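Local coordinates for protein Proline/betaine transporter, RALF (Rickettsia prowazekii str. Madrid E, PDB 4D7R) that probably acts as a guanine nucleotide exchange factor through its Sec7 domain, which is joined in this engineered chimera to the capping domain of Legionella pneumophila RalF, at residues A[52-55]-A[56-60]; A[83-86]-A[87-91]; A[72-75]-A[76-79]; A[117-120]-A[121-124]. One frame throughout, in Å; residues are numbered along the deposited sequence. Where two conformers were deposited one is given.

Contact 1 of 4, residues A[52-55]-A[56-60]; sequences IKKW and CTDNN
One face of the Trp55 indole is overlaid by the side chain of Asn59, four residues on, while the sulfur of Cys56 meets the ring in its own plane at an edge. Asn59 ND2 sits 3.0 Å above the indole plane, toward the rim on the five-membered side, and the amide is tilted 35° from the ring. Asn59 CB lies almost straight above the six-membered ring, a CH-pi contact at 4.1 Å from its centroid. At the edge, Cys56 SG approaches Trp55 CE3 to 3.9 Å, a sulfur-aromatic contact. With CG opposite the backbone N (chi1 -177°) and beside the carbonyl carbon, the indole stands next to its own C=O, where Asn59 can reach both ring and oxygen. The same Asn59 amide also works as a clamp: its ND2 bonds to Trp55 O (3.0 Å), and Asn59 N bonds to that oxygen from the other face of the carbonyl plane (2.9 Å). All this closes the C-terminal end of helix 45-58 in the Rickettsia Sec7 domain, where Asn59 is the first residue to leave helical geometry. Two residues earlier, Lys53 O is likewise doubly held, by Thr57 N and, from above the carbonyl plane, by Thr57 OG1 at 2.9 Å. Lys54 NZ makes a long, weak salt bridge to Asp58 OD2 (3.4 Å) on the outer surface, whereas Lys53 NZ turns to Asp93. On the buried side Ile52 CG2 touches Cys56 SG, and Ile52 packs on Phe63, Thr67 and Ile70 of helix 63-73.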
loop_
_atom_site.group_PDB
_atom_site.type_symbol
_atom_site.label_atom_id
_atom_site.label_comp_id
_atom_site.label_asym_id
_atom_site.label_seq_id
_atom_site.Cartn_x
_atom_site.Cartn_y
_atom_site.Cartn_z
ATOM N N ILE A 52 10.647 18.688 -10.249
ATOM C CA ILE A 52 10.710 17.937 -11.513
ATOM C C ILE A 52 9.663 18.536 -12.454
ATOM O O ILE A 52 9.941 18.725 -13.643
ATOM C CB ILE A 52 10.502 16.385 -11.345
ATOM C CG1 ILE A 52 11.581 15.748 -10.450
ATOM C CG2 ILE A 52 10.450 15.705 -12.723
ATOM C CD1 ILE A 52 11.290 14.310 -9.967
ATOM N N LYS A 53 8.455 18.834 -11.916
ATOM C CA LYS A 53 7.364 19.473 -12.662
ATOM C C LYS A 53 7.868 20.828 -13.163
ATOM O O LYS A 53 7.818 21.088 -14.362
ATOM C CB LYS A 53 6.116 19.680 -11.775
ATOM C CG LYS A 53 5.317 18.401 -11.520
ATOM C CD LYS A 53 4.192 18.608 -10.512
ATOM C CE LYS A 53 3.312 17.382 -10.409
ATOM N NZ LYS A 53 2.413 17.246 -11.595
ATOM N N LYS A 54 8.429 21.651 -12.242
ATOM C CA LYS A 54 8.994 22.979 -12.540
ATOM C C LYS A 54 10.080 22.912 -13.628
ATOM O O LYS A 54 10.001 23.661 -14.597
ATOM C CB LYS A 54 9.544 23.634 -11.254
ATOM C CG LYS A 54 10.016 25.082 -11.437
ATOM C CD LYS A 54 10.799 25.585 -10.222
ATOM C CE LYS A 54 11.423 26.950 -10.426
ATOM N NZ LYS A 54 12.519 26.940 -11.432
ATOM N N TRP A 55 11.066 22.041 -13.496
ATOM C CA TRP A 55 12.116 21.875 -14.492
ATOM C C TRP A 55 11.632 21.372 -15.792
ATOM O O TRP A 55 12.075 21.839 -16.768
ATOM C CB TRP A 55 13.201 20.981 -13.977
ATOM C CG TRP A 55 14.458 20.717 -14.837
ATOM C CD1 TRP A 55 15.672 21.367 -14.760
ATOM C CD2 TRP A 55 14.626 19.722 -15.832
ATOM N NE1 TRP A 55 16.545 20.841 -15.629
ATOM C CE2 TRP A 55 15.937 19.830 -16.309
ATOM C CE3 TRP A 55 13.813 18.742 -16.352
ATOM C CZ2 TRP A 55 16.429 18.999 -17.289
ATOM C CZ3 TRP A 55 14.311 17.940 -17.321
ATOM C CH2 TRP A 55 15.596 18.070 -17.774
ATOM N N CYS A 56 10.748 20.363 -15.801
ATOM C CA CYS A 56 10.174 19.852 -17.055
ATOM C C CYS A 56 9.376 20.950 -17.802
ATOM O O CYS A 56 9.424 21.001 -19.018
ATOM C CB CYS A 56 9.338 18.603 -16.812
ATOM S SG CYS A 56 10.312 17.140 -16.350
ATOM N N THR A 57 8.698 21.848 -17.067
ATOM C CA THR A 57 7.943 22.973 -17.643
ATOM C C THR A 57 8.919 23.934 -18.334
ATOM O O THR A 57 8.725 24.262 -19.505
ATOM C CB THR A 57 7.078 23.667 -16.555
ATOM O OG1 THR A 57 6.137 22.735 -16.035
ATOM C CG2 THR A 57 6.318 24.884 -17.087
ATOM N N ASP A 58 9.984 24.344 -17.617
ATOM C CA ASP A 58 11.002 25.287 -18.109
ATOM C C ASP A 58 11.852 24.715 -19.240
ATOM O O ASP A 58 12.186 25.445 -20.172
ATOM C CB ASP A 58 11.906 25.764 -16.957
ATOM C CG ASP A 58 11.178 26.333 -15.747
ATOM O OD1 ASP A 58 10.015 26.778 -15.902
ATOM O OD2 ASP A 58 11.769 26.325 -14.642
ATOM N N ASN A 59 12.189 23.416 -19.175
ATOM C CA ASN A 59 13.019 22.746 -20.184
ATOM C C ASN A 59 12.243 21.978 -21.255
ATOM O O ASN A 59 12.860 21.245 -22.033
ATOM C CB ASN A 59 14.076 21.849 -19.513
ATOM C CG ASN A 59 15.086 22.640 -18.725
ATOM O OD1 ASN A 59 16.033 23.212 -19.276
ATOM N ND2 ASN A 59 14.833 22.787 -17.439
ATOM N N ASN A 60 10.907 22.161 -21.320
ATOM C CA ASN A 60 10.020 21.461 -22.270
ATOM C C ASN A 60 10.226 19.924 -22.274
ATOM O O ASN A 60 10.417 19.295 -23.334
ATOM C CB ASN A 60 10.083 22.054 -23.682
ATOM C CG ASN A 60 8.807 21.841 -24.466
ATOM O OD1 ASN A 60 7.746 22.392 -24.139
ATOM N ND2 ASN A 60 8.878 21.032 -25.518
#

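Contact 2 of 4, residues A[83-86]-A[87-91]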
loop_
_atom_site.group_PDB
_atom_site.type_symbol
_atom_site.label_atom_id
_atom_site.label_comp_id
_atom_site.label_asym_id
_atom_site.label_seq_id
_atom_site.Cartn_x
_atom_site.Cartn_y
_atom_site.Cartn_z
ATOM N N VAL A 83 9.752 6.720 -2.274
ATOM C CA VAL A 83 9.641 6.232 -3.664
ATOM C C VAL A 83 8.526 5.178 -3.710
ATOM O O VAL A 83 7.627 5.293 -4.551
ATOM C CB VAL A 83 10.979 5.698 -4.255
ATOM C CG1 VAL A 83 10.760 4.868 -5.524
ATOM C CG2 VAL A 83 11.955 6.831 -4.508
ATOM N N GLY A 84 8.582 4.186 -2.802
ATOM C CA GLY A 84 7.582 3.116 -2.742
ATOM C C GLY A 84 6.180 3.681 -2.602
ATOM O O GLY A 84 5.257 3.282 -3.331
ATOM N N ASP A 85 6.033 4.650 -1.696
ATOM C CA ASP A 85 4.749 5.309 -1.454
ATOM C C ASP A 85 4.236 6.045 -2.669
ATOM O O ASP A 85 3.074 5.852 -3.021
ATOM C CB ASP A 85 4.769 6.197 -0.222
ATOM C CG ASP A 85 3.368 6.507 0.258
ATOM O OD1 ASP A 85 2.674 5.562 0.709
ATOM O OD2 ASP A 85 2.955 7.692 0.158
ATOM N N TYR A 86 5.096 6.843 -3.351
ATOM C CA TYR A 86 4.654 7.548 -4.568
ATOM C C TYR A 86 4.198 6.556 -5.648
ATOM O O TYR A 86 3.124 6.733 -6.228
ATOM C CB TYR A 86 5.747 8.491 -5.113
ATOM C CG TYR A 86 5.232 9.418 -6.187
ATOM C CD1 TYR A 86 5.240 9.038 -7.529
ATOM C CD2 TYR A 86 4.726 10.676 -5.866
ATOM C CE1 TYR A 86 4.740 9.876 -8.522
ATOM C CE2 TYR A 86 4.253 11.536 -6.856
ATOM C CZ TYR A 86 4.262 11.131 -8.183
ATOM O OH TYR A 86 3.802 11.971 -9.172
ATOM N N LEU A 87 4.999 5.517 -5.889
ATOM C CA LEU A 87 4.716 4.496 -6.913
ATOM C C LEU A 87 3.433 3.715 -6.628
ATOM O O LEU A 87 2.693 3.415 -7.561
ATOM C CB LEU A 87 5.903 3.529 -7.070
ATOM C CG LEU A 87 7.215 4.110 -7.701
ATOM C CD1 LEU A 87 8.353 3.109 -7.572
ATOM C CD2 LEU A 87 6.995 4.532 -9.159
ATOM N N GLY A 88 3.179 3.413 -5.353
ATOM C CA GLY A 88 2.023 2.623 -4.928
ATOM C C GLY A 88 0.743 3.405 -4.693
ATOM O O GLY A 88 -0.325 2.806 -4.608
ATOM N N THR A 89 0.820 4.751 -4.633
ATOM C CA THR A 89 -0.347 5.607 -4.382
ATOM C C THR A 89 -1.314 5.687 -5.576
ATOM O O THR A 89 -0.875 5.757 -6.727
ATOM C CB THR A 89 0.121 7.001 -3.863
ATOM O OG1 THR A 89 0.639 6.853 -2.525
ATOM C CG2 THR A 89 -0.986 8.054 -3.877
ATOM N N ASP A 90 -2.641 5.707 -5.294
ATOM C CA ASP A 90 -3.653 5.867 -6.339
ATOM C C ASP A 90 -3.792 7.352 -6.708
ATOM O O ASP A 90 -4.517 8.102 -6.072
ATOM C CB ASP A 90 -5.008 5.296 -5.885
ATOM C CG ASP A 90 -6.039 5.122 -6.995
ATOM O OD1 ASP A 90 -5.633 5.004 -8.184
ATOM O OD2 ASP A 90 -7.240 5.009 -6.669
ATOM N N GLY A 91 -3.098 7.739 -7.752
ATOM C CA GLY A 91 -3.096 9.096 -8.270
ATOM C C GLY A 91 -2.898 9.040 -9.761
ATOM O O GLY A 91 -2.349 8.063 -10.283
#
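Asp85 O is gripped twice by Thr89: the hydroxyl OG1 donates a short bond of 2.7 Å, and the backbone N of the same residue adds a weak, bent one of 3.0 Å. The hydroxyl comes in from above the carbonyl plane, 42° out of it, which its torsion permits: with chi1 at -71°, OG1 lies beside Thr89's own backbone N and faces back up the helix. Thr89 N also makes a weak bond to Tyr86 O, so it divides itself between two carbonyls just where helical geometry ends. This is the C-terminal turn of helix 80-88 in the Sec7 domain, and the bonds just ahead are regular i to i+4 ones, from Leu87 N to Val83 O and from Gly88 N to Gly84 O. The side chains of Val83 and Leu87, one turn apart, run alongside each other, with Val83 CG1 against Leu87 CD1 at 3.6 Å. The Asp85 carboxylate is committed outside the turn, in a salt bridge from OD1 to Lys131 NZ. Other helices surround this end: Tyr86 packs on Val97 of helix 92-103 and Phe63 of helix 63-73, and Leu87 on Phe71, Phe101 and Leu135, the last in helix 129-146.

Contact 3 of 4, residues A[72-75]-A[76-79]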
loop_
_atom_site.group_PDB
_atom_site.type_symbol
_atom_site.label_atom_id
_atom_site.label_comp_id
_atom_site.label_asym_id
_atom_site.label_seq_id
_atom_site.Cartn_x
_atom_site.Cartn_y
_atom_site.Cartn_z
ATOM N N TYR A 72 14.373 5.372 -10.721
ATOM C CA TYR A 72 15.113 4.192 -11.123
ATOM C C TYR A 72 16.632 4.363 -11.001
ATOM O O TYR A 72 17.315 3.519 -10.398
ATOM C CB TYR A 72 14.726 3.823 -12.556
ATOM C CG TYR A 72 15.344 2.524 -13.013
ATOM C CD1 TYR A 72 14.856 1.301 -12.559
ATOM C CD2 TYR A 72 16.455 2.516 -13.851
ATOM C CE1 TYR A 72 15.430 0.100 -12.962
ATOM C CE2 TYR A 72 17.060 1.322 -14.237
ATOM C CZ TYR A 72 16.531 0.117 -13.802
ATOM O OH TYR A 72 17.097 -1.060 -14.199
ATOM N N GLU A 73 17.163 5.403 -11.643
ATOM C CA GLU A 73 18.614 5.682 -11.676
ATOM C C GLU A 73 19.157 6.166 -10.339
ATOM O O GLU A 73 20.314 5.898 -10.028
ATOM C CB GLU A 73 18.919 6.726 -12.766
ATOM C CG GLU A 73 18.559 6.272 -14.167
ATOM C CD GLU A 73 18.898 7.249 -15.280
ATOM O OE1 GLU A 73 19.113 8.447 -14.998
ATOM O OE2 GLU A 73 18.868 6.825 -16.454
ATOM N N GLU A 74 18.350 6.905 -9.550
ATOM C CA GLU A 74 18.853 7.432 -8.277
ATOM C C GLU A 74 18.407 6.634 -7.051
ATOM O O GLU A 74 18.379 7.173 -5.943
ATOM C CB GLU A 74 18.568 8.946 -8.141
ATOM C CG GLU A 74 19.161 9.759 -9.281
ATOM C CD GLU A 74 20.656 9.588 -9.456
ATOM O OE1 GLU A 74 21.380 9.619 -8.430
ATOM O OE2 GLU A 74 21.103 9.415 -10.615
ATOM N N LYS A 75 18.102 5.342 -7.255
ATOM C CA LYS A 75 17.679 4.386 -6.221
ATOM C C LYS A 75 18.532 4.535 -4.945
ATOM O O LYS A 75 17.984 4.826 -3.900
ATOM C CB LYS A 75 17.775 2.938 -6.741
ATOM C CG LYS A 75 17.465 1.897 -5.670
ATOM C CD LYS A 75 18.012 0.519 -6.039
ATOM C CE LYS A 75 17.792 -0.494 -4.944
ATOM N NZ LYS A 75 18.124 -1.866 -5.420
ATOM N N SER A 76 19.870 4.389 -5.057
ATOM C CA SER A 76 20.795 4.442 -3.917
ATOM C C SER A 76 20.857 5.779 -3.173
ATOM O O SER A 76 21.447 5.846 -2.091
ATOM C CB SER A 76 22.193 4.009 -4.351
ATOM O OG SER A 76 22.759 4.943 -5.256
ATOM N N ASN A 77 20.224 6.794 -3.719
ATOM C CA ASN A 77 20.248 8.132 -3.166
ATOM C C ASN A 77 18.963 8.678 -2.621
ATOM O O ASN A 77 18.948 9.747 -2.106
ATOM C CB ASN A 77 20.774 9.120 -4.192
ATOM C CG ASN A 77 22.155 8.792 -4.601
ATOM O OD1 ASN A 77 22.949 8.422 -3.775
ATOM N ND2 ASN A 77 22.424 8.836 -5.879
ATOM N N LEU A 78 17.887 7.939 -2.802
ATOM C CA LEU A 78 16.592 8.430 -2.474
ATOM C C LEU A 78 15.983 7.651 -1.315
ATOM O O LEU A 78 16.318 6.555 -1.062
ATOM C CB LEU A 78 15.658 8.393 -3.678
ATOM C CG LEU A 78 15.815 9.315 -4.880
ATOM C CD1 LEU A 78 15.087 8.793 -6.112
ATOM C CD2 LEU A 78 15.372 10.714 -4.620
ATOM N N ASN A 79 15.089 8.297 -0.644
ATOM C CA ASN A 79 14.383 7.671 0.432
ATOM C C ASN A 79 13.434 6.682 -0.233
ATOM O O ASN A 79 12.488 7.069 -0.783
ATOM C CB ASN A 79 13.628 8.681 1.217
ATOM C CG ASN A 79 12.689 8.067 2.259
ATOM O OD1 ASN A 79 12.014 7.098 2.027
ATOM N ND2 ASN A 79 12.671 8.678 3.421
HETATM O O HOH W 1 21.228 4.438 -7.656
#
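A surface turn joins the end of helix 63-73 to the loop that leads into helix 80-88, and its contacts are mainly polar, made by Glu74 with Asn77 three residues on. Glu74 OE1 accepts a bond of 2.9 Å from Asn77 ND2. It is met nearly head-on from the amide, lies within 3° of the Asn77 amide plane, and the carboxylate and amide planes are only 17° apart, so the two flat groups are almost coplanar. The glutamate chain folds back to reach its partner, its bend at chi2 (-57°) turning the carboxylate toward the asparagine. The backbone of the same two residues closes the loop: Asn77 N donates to Glu74 O at 2.9 Å from above the carbonyl plane. This pairing defines a short 3-10 turn, in which each bond spans three residues instead of four; a weak one from Leu78 N to Lys75 O (3.3 Å) follows it. A water bridges the change of helix type, donating to Glu73 O and accepting from Ser76 N, each at 2.9 Å. Glu74 OE2 makes a salt bridge to Lys34 of helix 31-43, so the two carboxylate oxygens have separate partners and the rotation of the group is probably fixed. Leu78 turns inward, its CD1 at 4.0 Å from Glu74 CB, and packs on Ile38 and Phe41 of helix 31-43. Asn79, the N-cap of helix 80-88, bonds through OD1 to Phe82 N.

Contact 4 of 4, residues A[117-120]-A[121-124]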
loop_
_atom_site.group_PDB
_atom_site.type_symbol
_atom_site.label_atom_id
_atom_site.label_comp_id
_atom_site.label_asym_id
_atom_site.label_seq_id
_atom_site.Cartn_x
_atom_site.Cartn_y
_atom_site.Cartn_z
ATOM N N ARG A 117 12.230 -10.561 -7.657
ATOM C CA ARG A 117 13.127 -10.180 -6.558
ATOM C C ARG A 117 13.732 -8.789 -6.778
ATOM O O ARG A 117 13.678 -7.949 -5.881
ATOM C CB ARG A 117 14.285 -11.181 -6.430
ATOM C CG ARG A 117 13.913 -12.534 -5.888
ATOM C CD ARG A 117 15.195 -13.290 -5.603
ATOM N NE ARG A 117 14.974 -14.724 -5.409
ATOM C CZ ARG A 117 14.636 -15.277 -4.253
ATOM N NH1 ARG A 117 14.439 -14.519 -3.176
ATOM N NH2 ARG A 117 14.488 -16.584 -4.159
ATOM N N ARG A 118 14.270 -8.555 -7.947
ATOM C CA ARG A 118 14.889 -7.306 -8.280
ATOM C C ARG A 118 13.881 -6.151 -8.172
ATOM O O ARG A 118 14.155 -5.187 -7.565
ATOM C CB ARG A 118 15.512 -7.394 -9.657
ATOM C CG ARG A 118 16.490 -6.309 -9.930
ATOM C CD ARG A 118 17.348 -6.611 -11.119
ATOM N NE ARG A 118 17.063 -5.728 -12.219
ATOM C CZ ARG A 118 16.791 -6.134 -13.437
ATOM N NH1 ARG A 118 16.942 -7.375 -13.748
ATOM N NH2 ARG A 118 16.334 -5.299 -14.325
ATOM N N PHE A 119 12.726 -6.312 -8.765
ATOM C CA PHE A 119 11.671 -5.299 -8.753
ATOM C C PHE A 119 11.333 -4.934 -7.316
ATOM O O PHE A 119 11.374 -3.753 -6.969
ATOM C CB PHE A 119 10.401 -5.779 -9.508
ATOM C CG PHE A 119 9.286 -4.757 -9.571
ATOM C CD1 PHE A 119 9.391 -3.633 -10.393
ATOM C CD2 PHE A 119 8.160 -4.882 -8.756
ATOM C CE1 PHE A 119 8.352 -2.680 -10.445
ATOM C CE2 PHE A 119 7.130 -3.917 -8.796
ATOM C CZ PHE A 119 7.231 -2.833 -9.644
ATOM N N LEU A 120 11.052 -5.952 -6.474
ATOM C CA LEU A 120 10.661 -5.737 -5.075
ATOM C C LEU A 120 11.726 -4.990 -4.207
ATOM O O LEU A 120 11.358 -4.404 -3.180
ATOM C CB LEU A 120 10.186 -7.048 -4.409
ATOM C CG LEU A 120 8.926 -7.736 -4.980
ATOM C CD1 LEU A 120 8.704 -9.089 -4.329
ATOM C CD2 LEU A 120 7.665 -6.837 -4.873
ATOM N N GLN A 121 13.013 -5.001 -4.632
ATOM C CA GLN A 121 14.133 -4.335 -3.940
ATOM C C GLN A 121 14.349 -2.889 -4.414
ATOM O O GLN A 121 15.083 -2.139 -3.764
ATOM C CB GLN A 121 15.439 -5.120 -4.154
ATOM C CG GLN A 121 15.521 -6.437 -3.391
ATOM C CD GLN A 121 16.557 -7.353 -3.988
ATOM O OE1 GLN A 121 16.458 -8.584 -3.929
ATOM N NE2 GLN A 121 17.593 -6.773 -4.555
ATOM N N SER A 122 13.714 -2.493 -5.530
ATOM C CA SER A 122 13.875 -1.139 -6.099
ATOM C C SER A 122 13.202 -0.017 -5.285
ATOM O O SER A 122 13.404 1.174 -5.566
ATOM C CB SER A 122 13.448 -1.115 -7.564
ATOM O OG SER A 122 12.053 -1.349 -7.675
ATOM N N PHE A 123 12.424 -0.402 -4.270
ATOM C CA PHE A 123 11.717 0.510 -3.364
ATOM C C PHE A 123 11.446 -0.200 -2.023
ATOM O O PHE A 123 11.731 -1.397 -1.882
ATOM C CB PHE A 123 10.382 0.984 -4.017
ATOM C CG PHE A 123 9.548 -0.117 -4.637
ATOM C CD1 PHE A 123 8.829 -1.004 -3.839
ATOM C CD2 PHE A 123 9.504 -0.284 -6.016
ATOM C CE1 PHE A 123 8.128 -2.073 -4.406
ATOM C CE2 PHE A 123 8.793 -1.341 -6.586
ATOM C CZ PHE A 123 8.087 -2.217 -5.781
ATOM N N LYS A 124 10.896 0.534 -1.048
ATOM C CA LYS A 124 10.466 -0.047 0.229
ATOM C C LYS A 124 8.978 -0.268 0.122
ATOM O O LYS A 124 8.234 0.659 -0.181
ATOM C CB LYS A 124 10.810 0.826 1.430
ATOM C CG LYS A 124 12.257 0.694 1.856
ATOM C CD LYS A 124 12.413 0.873 3.342
ATOM C CE LYS A 124 13.863 0.837 3.751
ATOM N NZ LYS A 124 14.027 1.006 5.221
HETATM O O HOH W 2 14.635 -11.298 -2.764
#
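Two different first torsions bring the rings of Phe119 and Phe123 together. In Phe119, CG lies opposite the backbone N (chi1 -178°) and beside the carbonyl carbon, which keeps the ring near its own C=O, on the side to which Phe123 returns; in Phe123, chi1 of 47° places CG between the backbone N and the carbonyl carbon, folding the ring back toward the helix it has just left. The result is a T-shaped, edge-to-face pair, with the edge of Phe123 turned to a face of Phe119, planes 84° apart and centroids 5.1 Å from each other. Its closest approach is Phe119 CE2 to Phe123 CZ at 3.6 Å, and Phe123 CE2 stands over the Phe119 face toward the rim. Between the two rings in sequence, Ser122 holds the backbone. Its OG donates a short bond of 2.6 Å to Phe119 O, in the carbonyl plane, and its N donates a second, of 3.0 Å, from above that plane. Phe119 O is therefore doubly occupied by one residue. Arg118 O receives Gln121 N at 3.2 Å; in this last turn of helix 112-121 in the Sec7 domain the bonding tightens from i+4 to i+3, and i+4 bonds such as Gln121 N to Arg117 O remain as weak hydrogen bonds. Phe119 pairs edge-to-face with Phe105 and packs on Phe101 and Thr102 of helix 92-103; Phe123 packs on Phe101 and on Leu87 of helix 80-88; and the Arg117 guanidinium bonds to the carbonyls of Lys216 and Pro217.

In the fold
All four contacts are helix ends whose segments lie in the Rickettsia Sec7 domain; Asp85 of contact 2 also touches Pro227, in the capping-domain range, across a junction made by the engineered fusion. Contacts 2, 3 and 4 touch one another: Phe123 of contact 4 lies against contact 2 with its CB 3.7 Å from Gly84 CA and its CD2 3.9 Å from Leu87 CD1. Leu78 CD1 of contact 3 meets Val83 CG2 of contact 2 at 4.0 Å, and Lys75 CE lies 3.4 Å from Gln121 O of contact 4. Contact 1 stands apart, its centre about 20 Å from that of contact 3. Helix 63-73 links it to the others, with Ile52 packing on that helix and contact 3 closing it.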